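Local coordinates for beta-galactoside alpha-2,6-sialyltransferase (Photobacterium sp., PDB 2Z4T), which probably transfers sialic acid from a CMP-linked donor to galactose-terminated acceptors such as lactose, and binds CMP and lactose in a GT-B fold, at residues Asn41-Asn46 with Glu73-Ser78; Gln64-Glu69 with Tyr90-Asn95; Ser116-Val121 with Asn195-Ser200; Val222-Ile227 with Lys284-Asn289. All blocks are in the same frame, centred on the assembly; numbering follows the deposited sequence.

Interaction 1 (Asn41-Asn46 with Glu73-Ser78); sequences NLEPIN and ESISLS
Asn-41 and Leu-42 pair with Ser-78 and Leu-77 as an antiparallel two-stranded ribbon in the immunoglobulin-like beta-sandwich near the N terminus. Leu-42 and Leu-77 are the hydrogen-bonded pair: Leu-42 N reaches Leu-77 O at 2.9 Å, and Leu-77 N returns to Leu-42 O at 2.7 Å. Their side chains approach only loosely, Leu-42 CD1 lying 4.4 Å from Leu-77 CD2. Asn-41 and Ser-78 form the adjoining non-hydrogen-bonded pair. With CG turned opposite the main-chain N (chi1 -172°), the Asn-41 amide swings toward the partner strand, and its ND2 donates to Ser-76 OG over 3.1 Å by a bent bond (141°). The same ND2 makes a weak, longer bond to Ser-78 OG (3.4 Å), whose stronger partner is Tyr-39 OH. Beyond the paired residues van der Waals contact takes over. The Glu-43 chain bends at chi2, which brings its carboxylate back over Ser-76 CB and the end of Ile-75. The Pro-44 ring crosses Ile-75 at about a right angle, CD lying 3.7 Å from Ile-75 CD1. These residues rest on the surrounding sheet: Leu-42 packs on Val-108 and Leu-110, while Leu-77 and Pro-44 both touch Trp-57. Trp-57 NE1 also bonds to Ile-75 O, anchoring the turn before the strand. That turn is pinned internally as well, Ser-74 OG donating to Ser-76 O at 2.9 Å in the plane of the carbonyl.

Interaction 2 (Gln64-Glu69 with Tyr90-Asn95); sequences QQLLTE and YCFDFN
Tyr-90, Phe-92 and Leu-66 bury the most surface here, two rings standing up from a strand beneath the loop that holds the leucine. The Tyr-90 hydroxyl oxygen accepts a fairly straight bond (157°) from Gln-64 N at 2.9 Å, and that nitrogen lies in the plane of the ring, at its edge. Gln-64 O sits at the same ring's edge, 3.0 Å from CE2, and Gln-64 CB approaches OH. The hydroxyl has a second, weak hydrogen bond with Glu-88 OE2. Two residues apart in strand 88-98, the rings rise from the same face; both have CG opposite the carbonyl carbon (chi1 -79° for Tyr-90, -58° for Phe-92). In the immunoglobulin-like sandwich this strand runs between strands 52-61 and 103-122, and the loop 64-69 lies over its face; Cys-91, on the other face, is in disulfide linkage with Cys-61. Leu-66 crosses each ring at about a right angle. Its CD1 is 3.9 Å from Tyr-90 CD2 and meets the Phe-92 edge in plane, 3.7 Å from CZ. Leu-67, which also packs on Leu-77 and Val-79, runs counter to Phe-92 alongside it, its CD2 4.0 Å from Phe-92 CD2.

Interaction 3 (Ser116-Val121 with Asn195-Ser200); sequences SLEVYV and NVKLSS
Leu-117, Val-119 and Val-121 interleave with Asn-195, Lys-197 and Ser-199 in the parallel central sheet of the N-terminal Rossmann-like half of the GT-B fold. The first strand leads directly to Asp-122, which binds magnesium in a structure of this protein although not in this model, and to the lactose-contacting His-123. The two strands run 11° from parallel in exact one-to-one register. Main-chain bonds zigzag between them: Leu-117 N to Asn-195 O (2.7 Å), then Lys-197 N to Leu-117 O (2.8 Å), Val-119 N to Lys-197 O, a weak bent link from Ser-199 N to Val-119 O, and Val-121 N to Ser-199 O. Apolar packing dominates the face bearing the valines. Val-119 and Leu-198 lie alongside each other, Leu-198 CD2 3.6 Å from Val-119 CB, and helix 205-216 touches Leu-198 from its Leu-213. On the other face Glu-118 and Lys-197 point the same way, Glu-118 CG 4.0 Å from Lys-197 CD, although Glu-118 OE1 and Lys-197 NZ stay 5.0 Å apart. Glu-118 is instead gripped by Arg-147 in a salt bridge and by Ser-138. Tyr-120 CD1 lies 3.7 Å from Ser-199 CB, while its OH donates to Glu-118 OE2 over 2.6 Å, arriving from above the carboxylate plane.

Interaction 4 (Val222-Ile227 with Lys284-Asn289); sequences VTVTNI and KLYPAN
Ile-227 meets Pro-287, Ala-288 and Asn-289 where strand 222-230 takes on its parallel neighbour, strand 288-292, in the Rossmann-like N-terminal domain. Both main-chain polar atoms of Ile-227 are used. Its N donates to Pro-287 O at 2.9 Å, in the carbonyl plane and on a lone pair, though bent at the hydrogen (144°). Its O receives Asn-289 N at 2.7 Å, nearly in line with the carbonyl. Each acceptor also draws a CA-H group: Asn-226 CA lies 3.2 Å from Pro-287 O, and Ala-288 CA lies 3.1 Å from Ile-227 O. Pro-287 has no N-H to offer; its ring abuts Thr-225 O instead, CB at 3.3 Å. Asn-226 ND2 donates to Asp-228 OD1, and its OD1 has a weak hydrogen bond to a bound glycerol, probably from the crystallisation liquor. Ala-288 O is satisfied by Ser-314 OG, and Asn-226 pairs through its backbone with Leu-198 of the preceding strand.

Before the ladder, the grip is mainly apolar. Ile-227 CD1 and Val-224 CB approach the Tyr-286 ring from the same side of its plane, 3.7 Å from its CD1 and 4.1 Å from its CD2. The Ile-227 side chain is extended beyond CB (chi2 180°), which carries CD1 to the tyrosine, and its CB also approaches the Ala-288 methyl. Leu-213 of helix 205-216 touches both Val-224 and Tyr-286. With a proline at its entry, the ladder begins at the Pro-287 carbonyl: across these segments two bonds, both through Ile-227, set the register, and the contact before them is mainly hydrocarbon packing, with the proline ring against main-chain carbonyls.

From the N terminus, interaction 1 joins strand 39-42 to strand 77-80, and interaction 2 lays the intervening loop 64-69 on strand 88-98. Their segments alternate along the chain, so the two closures cross, and they touch through Pro-44 and Ile-45 on Phe-94. Both lie in the immunoglobulin-like domain. Strand 103-122 then runs from there into the sialyltransferase domain, where interaction 3 closes the stretch between 116-121 and 195-200, its centre about 33 Å from that of interaction 2. Interaction 4 follows in series, returning the chain from 222-227 to 284-289. Adjacent strands 194-201 and 222-230 join interactions 3 and 4 in one sheet, probably hydrogen-bonded between Val-196 and both Thr-223 and Thr-225.

Interaction 1 (Asn41-Asn46 with Glu73-Ser78)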
# COMPACT_ATOMS: atom_id res chain seq x y z
N ASN A 41 7.11 -9.05 32.02
CA ASN A 41 8.09 -9.06 33.07
C ASN A 41 8.98 -7.82 33.01
O ASN A 41 9.77 -7.66 32.08
CB ASN A 41 8.93 -10.32 33.01
CG ASN A 41 9.82 -10.44 34.21
OD1 ASN A 41 10.99 -10.06 34.17
ND2 ASN A 41 9.26 -10.92 35.32
N LEU A 42 8.84 -6.96 34.02
CA LEU A 42 9.50 -5.65 34.03
C LEU A 42 10.37 -5.43 35.24
O LEU A 42 9.94 -5.65 36.37
CB LEU A 42 8.47 -4.53 33.99
CG LEU A 42 7.68 -4.39 32.70
CD1 LEU A 42 6.52 -3.42 32.91
CD2 LEU A 42 8.57 -3.97 31.50
N GLU A 43 11.59 -4.97 34.99
CA GLU A 43 12.51 -4.58 36.04
C GLU A 43 12.12 -3.19 36.50
O GLU A 43 11.92 -2.32 35.67
CB GLU A 43 13.94 -4.58 35.51
CG GLU A 43 14.48 -5.96 35.13
CD GLU A 43 14.59 -6.91 36.32
OE1 GLU A 43 14.30 -8.11 36.15
OE2 GLU A 43 14.94 -6.44 37.44
N PRO A 44 11.98 -2.97 37.82
CA PRO A 44 11.56 -1.67 38.33
C PRO A 44 12.65 -0.59 38.30
O PRO A 44 12.34 0.60 38.25
CB PRO A 44 11.19 -1.97 39.78
CG PRO A 44 12.01 -3.14 40.14
CD PRO A 44 12.19 -3.95 38.90
N ILE A 45 13.90 -1.02 38.30
CA ILE A 45 15.06 -0.17 38.59
C ILE A 45 16.10 -0.30 37.48
O ILE A 45 16.13 -1.32 36.80
CB ILE A 45 15.63 -0.56 40.00
CG1 ILE A 45 15.46 0.58 40.99
CG2 ILE A 45 17.10 -0.96 39.96
CD1 ILE A 45 14.10 0.67 41.55
N ASN A 46 16.93 0.72 37.28
CA ASN A 46 18.09 0.60 36.37
C ASN A 46 19.50 0.78 36.99
O ASN A 46 20.43 1.17 36.28
CB ASN A 46 17.94 1.50 35.13
CG ASN A 46 17.42 0.73 33.90
OD1 ASN A 46 18.11 -0.15 33.35
ND2 ASN A 46 16.22 1.07 33.45
N GLU A 73 6.56 -11.25 45.51
CA GLU A 73 7.81 -11.62 46.19
C GLU A 73 9.10 -11.58 45.35
O GLU A 73 10.20 -11.77 45.89
CB GLU A 73 7.68 -12.96 46.94
CG GLU A 73 6.61 -12.96 48.06
CD GLU A 73 6.35 -11.57 48.68
OE1 GLU A 73 7.32 -10.80 48.92
OE2 GLU A 73 5.16 -11.24 48.93
N SER A 74 8.97 -11.34 44.05
CA SER A 74 10.14 -11.16 43.21
C SER A 74 10.30 -9.66 42.92
O SER A 74 9.30 -8.92 42.95
CB SER A 74 10.03 -11.98 41.92
OG SER A 74 9.08 -11.41 41.04
N ILE A 75 11.53 -9.22 42.65
CA ILE A 75 11.76 -7.78 42.46
C ILE A 75 11.32 -7.31 41.07
O ILE A 75 10.78 -6.22 40.93
CB ILE A 75 13.18 -7.27 42.93
CG1 ILE A 75 14.21 -7.36 41.83
CG2 ILE A 75 13.63 -7.94 44.23
CD1 ILE A 75 14.38 -6.04 41.11
N SER A 76 11.50 -8.13 40.05
CA SER A 76 10.90 -7.79 38.78
C SER A 76 9.39 -8.11 38.78
O SER A 76 8.95 -9.06 39.42
CB SER A 76 11.62 -8.47 37.61
OG SER A 76 11.16 -9.78 37.42
N LEU A 77 8.62 -7.28 38.09
CA LEU A 77 7.16 -7.40 38.05
C LEU A 77 6.72 -8.42 37.01
O LEU A 77 6.99 -8.27 35.82
CB LEU A 77 6.54 -6.04 37.73
CG LEU A 77 5.02 -6.00 37.47
CD1 LEU A 77 4.22 -6.12 38.79
CD2 LEU A 77 4.63 -4.76 36.67
N SER A 78 6.02 -9.45 37.46
CA SER A 78 5.51 -10.46 36.56
C SER A 78 3.98 -10.54 36.63
O SER A 78 3.42 -10.84 37.69
CB SER A 78 6.15 -11.79 36.89
OG SER A 78 6.29 -12.54 35.70

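Interaction 2 (Gln64-Glu69 with Tyr90-Asn95)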
# COMPACT_ATOMS: atom_id res chain seq x y z
N GLN A 64 -9.59 -5.69 37.51
CA GLN A 64 -9.21 -7.07 37.81
C GLN A 64 -7.91 -7.13 38.61
O GLN A 64 -6.98 -6.37 38.36
CB GLN A 64 -9.13 -7.92 36.55
CG GLN A 64 -10.49 -8.45 36.10
CD GLN A 64 -10.42 -9.23 34.78
OE1 GLN A 64 -9.65 -10.19 34.64
NE2 GLN A 64 -11.22 -8.81 33.79
N GLN A 65 -7.86 -8.03 39.59
CA GLN A 65 -6.69 -8.22 40.44
C GLN A 65 -5.66 -9.10 39.73
O GLN A 65 -5.95 -10.23 39.39
CB GLN A 65 -7.11 -8.85 41.76
CG GLN A 65 -7.74 -7.88 42.69
CD GLN A 65 -6.70 -7.01 43.35
OE1 GLN A 65 -5.85 -7.50 44.09
NE2 GLN A 65 -6.74 -5.72 43.07
N LEU A 66 -4.46 -8.58 39.53
CA LEU A 66 -3.46 -9.28 38.70
C LEU A 66 -2.27 -9.82 39.48
O LEU A 66 -1.53 -10.68 38.97
CB LEU A 66 -2.94 -8.35 37.59
CG LEU A 66 -3.89 -7.63 36.65
CD1 LEU A 66 -3.08 -7.03 35.50
CD2 LEU A 66 -4.98 -8.55 36.11
N LEU A 67 -2.08 -9.32 40.70
CA LEU A 67 -0.93 -9.69 41.53
C LEU A 67 -1.23 -10.87 42.48
O LEU A 67 -1.93 -10.73 43.49
CB LEU A 67 -0.44 -8.47 42.29
CG LEU A 67 1.02 -8.09 42.13
CD1 LEU A 67 1.47 -8.22 40.69
CD2 LEU A 67 1.17 -6.67 42.61
N THR A 68 -0.67 -12.04 42.16
CA THR A 68 -1.10 -13.30 42.78
C THR A 68 -0.25 -13.80 43.98
O THR A 68 -0.06 -15.01 44.13
CB THR A 68 -1.27 -14.45 41.70
OG1 THR A 68 -0.02 -14.68 41.04
CG2 THR A 68 -2.36 -14.10 40.65
N GLU A 69 0.24 -12.88 44.81
CA GLU A 69 0.97 -13.21 46.07
C GLU A 69 2.42 -13.72 45.97
O GLU A 69 3.27 -13.25 46.74
CB GLU A 69 0.16 -14.10 47.03
CG GLU A 69 -0.50 -13.31 48.17
CD GLU A 69 -1.07 -14.18 49.29
OE1 GLU A 69 -0.92 -15.43 49.27
OE2 GLU A 69 -1.68 -13.59 50.22
N TYR A 90 -3.88 -0.40 33.93
CA TYR A 90 -3.56 -1.05 35.21
C TYR A 90 -2.29 -0.42 35.78
O TYR A 90 -1.35 -0.15 35.03
CB TYR A 90 -3.44 -2.58 35.04
CG TYR A 90 -4.79 -3.25 34.97
CD1 TYR A 90 -5.55 -3.20 33.81
CD2 TYR A 90 -5.34 -3.86 36.10
CE1 TYR A 90 -6.82 -3.77 33.77
CE2 TYR A 90 -6.61 -4.43 36.07
CZ TYR A 90 -7.34 -4.38 34.91
OH TYR A 90 -8.59 -4.93 34.88
N CYS A 91 -2.27 -0.17 37.09
CA CYS A 91 -1.14 0.48 37.75
C CYS A 91 -0.52 -0.40 38.83
O CYS A 91 -1.22 -1.09 39.58
CB CYS A 91 -1.58 1.75 38.44
SG CYS A 91 -2.55 2.89 37.47
N PHE A 92 0.81 -0.34 38.92
CA PHE A 92 1.59 -1.09 39.91
C PHE A 92 2.69 -0.19 40.46
O PHE A 92 3.44 0.43 39.70
CB PHE A 92 2.17 -2.36 39.28
CG PHE A 92 1.13 -3.28 38.71
CD1 PHE A 92 0.76 -3.17 37.38
CD2 PHE A 92 0.47 -4.20 39.52
CE1 PHE A 92 -0.24 -4.00 36.84
CE2 PHE A 92 -0.54 -5.03 38.99
CZ PHE A 92 -0.89 -4.92 37.65
N ASP A 93 2.77 -0.11 41.78
CA ASP A 93 3.78 0.72 42.42
C ASP A 93 4.81 -0.14 43.10
O ASP A 93 4.47 -0.90 44.01
CB ASP A 93 3.14 1.63 43.47
CG ASP A 93 2.14 2.61 42.88
OD1 ASP A 93 1.80 3.57 43.60
OD2 ASP A 93 1.70 2.42 41.72
N PHE A 94 6.07 -0.01 42.69
CA PHE A 94 7.19 -0.70 43.36
C PHE A 94 7.86 0.21 44.39
O PHE A 94 8.16 1.36 44.08
CB PHE A 94 8.22 -1.17 42.33
CG PHE A 94 9.54 -1.62 42.92
CD1 PHE A 94 9.72 -2.94 43.31
CD2 PHE A 94 10.62 -0.73 43.04
CE1 PHE A 94 10.96 -3.36 43.85
CE2 PHE A 94 11.84 -1.15 43.58
CZ PHE A 94 12.01 -2.46 43.98
N ASN A 95 8.09 -0.32 45.59
CA ASN A 95 8.95 0.36 46.58
C ASN A 95 10.07 -0.56 47.03
O ASN A 95 9.83 -1.73 47.30
CB ASN A 95 8.17 0.83 47.80
CG ASN A 95 7.39 2.12 47.56
OD1 ASN A 95 7.95 3.21 47.59
ND2 ASN A 95 6.08 1.98 47.31

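Interaction 3 (Ser116-Val121 with Asn195-Ser200)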
# COMPACT_ATOMS: atom_id res chain seq x y z
N SER A 116 -5.00 -6.90 18.12
CA SER A 116 -5.41 -6.39 16.83
C SER A 116 -4.60 -6.98 15.67
O SER A 116 -3.43 -7.37 15.81
CB SER A 116 -5.36 -4.87 16.80
OG SER A 116 -4.01 -4.44 16.79
N LEU A 117 -5.25 -7.03 14.53
CA LEU A 117 -4.67 -7.58 13.33
C LEU A 117 -4.93 -6.59 12.19
O LEU A 117 -5.99 -5.91 12.12
CB LEU A 117 -5.28 -8.95 13.05
CG LEU A 117 -4.63 -9.85 12.01
CD1 LEU A 117 -3.19 -10.16 12.37
CD2 LEU A 117 -5.43 -11.14 11.84
N GLU A 118 -3.91 -6.48 11.33
CA GLU A 118 -4.00 -5.70 10.10
C GLU A 118 -3.53 -6.60 8.98
O GLU A 118 -2.42 -7.11 9.04
CB GLU A 118 -3.09 -4.49 10.18
CG GLU A 118 -3.58 -3.40 11.09
CD GLU A 118 -2.54 -2.30 11.24
OE1 GLU A 118 -2.85 -1.28 11.90
OE2 GLU A 118 -1.41 -2.47 10.72
N VAL A 119 -4.40 -6.79 7.98
CA VAL A 119 -4.12 -7.65 6.84
C VAL A 119 -4.06 -6.81 5.55
O VAL A 119 -4.95 -6.00 5.29
CB VAL A 119 -5.17 -8.77 6.72
CG1 VAL A 119 -4.84 -9.71 5.58
CG2 VAL A 119 -5.29 -9.56 8.04
N TYR A 120 -3.02 -7.00 4.75
CA TYR A 120 -2.82 -6.23 3.52
C TYR A 120 -2.50 -7.14 2.35
O TYR A 120 -1.52 -7.89 2.39
CB TYR A 120 -1.65 -5.26 3.67
CG TYR A 120 -1.65 -4.36 4.90
CD1 TYR A 120 -2.08 -3.04 4.81
CD2 TYR A 120 -1.17 -4.82 6.13
CE1 TYR A 120 -2.07 -2.19 5.91
CE2 TYR A 120 -1.14 -3.98 7.25
CZ TYR A 120 -1.60 -2.66 7.12
OH TYR A 120 -1.58 -1.80 8.18
N VAL A 121 -3.32 -7.08 1.29
CA VAL A 121 -3.17 -7.99 0.17
C VAL A 121 -3.17 -7.23 -1.16
O VAL A 121 -4.11 -6.45 -1.47
CB VAL A 121 -4.28 -9.08 0.15
CG1 VAL A 121 -3.99 -10.15 -0.91
CG2 VAL A 121 -4.45 -9.74 1.54
N ASN A 195 -9.62 -7.03 17.15
CA ASN A 195 -9.86 -6.03 16.12
C ASN A 195 -9.10 -6.38 14.85
O ASN A 195 -7.89 -6.64 14.89
CB ASN A 195 -9.48 -4.62 16.61
CG ASN A 195 -10.45 -4.08 17.65
OD1 ASN A 195 -11.63 -4.47 17.71
ND2 ASN A 195 -9.97 -3.17 18.48
N VAL A 196 -9.82 -6.43 13.73
CA VAL A 196 -9.20 -6.69 12.41
C VAL A 196 -9.40 -5.51 11.45
O VAL A 196 -10.51 -5.00 11.27
CB VAL A 196 -9.75 -7.98 11.75
CG1 VAL A 196 -9.15 -8.18 10.37
CG2 VAL A 196 -9.47 -9.18 12.62
N LYS A 197 -8.29 -5.05 10.87
CA LYS A 197 -8.35 -4.18 9.68
C LYS A 197 -7.96 -4.98 8.43
O LYS A 197 -7.06 -5.83 8.48
CB LYS A 197 -7.41 -3.02 9.85
CG LYS A 197 -7.96 -1.91 10.70
CD LYS A 197 -6.81 -1.02 11.14
CE LYS A 197 -7.16 0.47 11.05
NZ LYS A 197 -6.72 1.09 9.76
N LEU A 198 -8.65 -4.72 7.33
CA LEU A 198 -8.35 -5.41 6.08
C LEU A 198 -8.08 -4.38 5.00
O LEU A 198 -8.71 -3.30 4.97
CB LEU A 198 -9.49 -6.34 5.65
CG LEU A 198 -9.91 -7.48 6.57
CD1 LEU A 198 -11.15 -8.16 6.02
CD2 LEU A 198 -8.80 -8.51 6.82
N SER A 199 -7.15 -4.72 4.11
CA SER A 199 -6.78 -3.84 3.04
C SER A 199 -6.53 -4.63 1.76
O SER A 199 -5.81 -5.63 1.76
CB SER A 199 -5.53 -3.02 3.40
OG SER A 199 -5.28 -2.04 2.40
N SER A 200 -7.11 -4.15 0.66
CA SER A 200 -6.93 -4.82 -0.61
C SER A 200 -6.90 -3.88 -1.80
O SER A 200 -7.51 -2.80 -1.77
CB SER A 200 -8.04 -5.85 -0.85
OG SER A 200 -7.94 -6.38 -2.16

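Interaction 4 (Val222-Ile227 with Lys284-Asn289)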
# COMPACT_ATOMS: atom_id res chain seq x y z
N VAL A 222 -14.56 -11.35 17.03
CA VAL A 222 -13.80 -10.49 16.11
C VAL A 222 -14.58 -9.32 15.50
O VAL A 222 -15.71 -9.48 15.05
CB VAL A 222 -12.84 -11.26 15.12
CG1 VAL A 222 -12.84 -12.72 15.37
CG2 VAL A 222 -13.12 -10.95 13.67
N THR A 223 -13.99 -8.14 15.55
CA THR A 223 -14.61 -6.99 14.96
C THR A 223 -13.75 -6.49 13.79
O THR A 223 -12.58 -6.15 13.96
CB THR A 223 -14.85 -5.89 15.99
OG1 THR A 223 -15.60 -6.47 17.07
CG2 THR A 223 -15.67 -4.73 15.39
N VAL A 224 -14.34 -6.50 12.61
CA VAL A 224 -13.72 -5.94 11.44
C VAL A 224 -13.92 -4.43 11.53
O VAL A 224 -14.99 -3.94 11.21
CB VAL A 224 -14.31 -6.52 10.14
CG1 VAL A 224 -13.54 -6.03 8.91
CG2 VAL A 224 -14.31 -8.06 10.21
N THR A 225 -12.90 -3.71 11.98
CA THR A 225 -13.09 -2.29 12.23
C THR A 225 -13.02 -1.42 10.98
O THR A 225 -13.59 -0.34 10.96
CB THR A 225 -12.13 -1.75 13.32
OG1 THR A 225 -10.78 -1.76 12.83
CG2 THR A 225 -12.25 -2.57 14.60
N ASN A 226 -12.35 -1.92 9.93
CA ASN A 226 -12.19 -1.16 8.68
C ASN A 226 -11.71 -2.04 7.52
O ASN A 226 -10.90 -2.97 7.70
CB ASN A 226 -11.21 0.03 8.84
CG ASN A 226 -11.06 0.86 7.56
OD1 ASN A 226 -11.97 1.64 7.21
ND2 ASN A 226 -9.93 0.70 6.86
N ILE A 227 -12.23 -1.73 6.33
CA ILE A 227 -11.68 -2.25 5.08
C ILE A 227 -11.24 -1.08 4.22
O ILE A 227 -12.02 -0.18 3.91
CB ILE A 227 -12.70 -3.14 4.32
CG1 ILE A 227 -13.30 -4.20 5.26
CG2 ILE A 227 -12.03 -3.76 3.10
CD1 ILE A 227 -14.31 -5.11 4.62
N LYS A 284 -21.28 -0.93 2.36
CA LYS A 284 -22.64 -1.25 2.78
C LYS A 284 -22.68 -2.34 3.84
O LYS A 284 -23.71 -2.54 4.47
CB LYS A 284 -23.48 -1.69 1.58
CG LYS A 284 -23.70 -0.62 0.53
CD LYS A 284 -24.54 0.52 1.06
CE LYS A 284 -24.21 1.80 0.33
NZ LYS A 284 -25.29 2.80 0.44
N LEU A 285 -21.56 -3.04 4.04
CA LEU A 285 -21.53 -4.20 4.94
C LEU A 285 -20.53 -4.05 6.07
O LEU A 285 -20.58 -4.80 7.04
CB LEU A 285 -21.23 -5.49 4.18
CG LEU A 285 -22.23 -5.97 3.12
CD1 LEU A 285 -21.59 -6.99 2.20
CD2 LEU A 285 -23.40 -6.59 3.78
N TYR A 286 -19.62 -3.08 5.94
CA TYR A 286 -18.53 -2.94 6.89
C TYR A 286 -18.14 -1.48 6.92
O TYR A 286 -18.44 -0.76 5.98
CB TYR A 286 -17.32 -3.76 6.46
CG TYR A 286 -17.54 -5.25 6.44
CD1 TYR A 286 -17.84 -5.91 5.25
CD2 TYR A 286 -17.46 -6.00 7.61
CE1 TYR A 286 -18.07 -7.29 5.22
CE2 TYR A 286 -17.68 -7.38 7.60
CZ TYR A 286 -17.99 -8.02 6.39
OH TYR A 286 -18.20 -9.38 6.36
N PRO A 287 -17.49 -1.03 8.01
CA PRO A 287 -16.85 0.28 7.88
C PRO A 287 -15.74 0.13 6.87
O PRO A 287 -14.93 -0.81 6.98
CB PRO A 287 -16.26 0.53 9.29
CG PRO A 287 -17.07 -0.41 10.22
CD PRO A 287 -17.31 -1.62 9.35
N ALA A 288 -15.72 1.00 5.86
CA ALA A 288 -14.81 0.82 4.73
C ALA A 288 -14.45 2.15 4.13
O ALA A 288 -15.24 3.08 4.18
CB ALA A 288 -15.46 -0.07 3.69
N ASN A 289 -13.26 2.24 3.55
CA ASN A 289 -12.85 3.44 2.81
C ASN A 289 -12.28 3.09 1.44
O ASN A 289 -11.37 2.24 1.34
CB ASN A 289 -11.85 4.27 3.63
CG ASN A 289 -12.50 4.89 4.87
OD1 ASN A 289 -12.43 4.33 5.96
ND2 ASN A 289 -13.18 6.01 4.69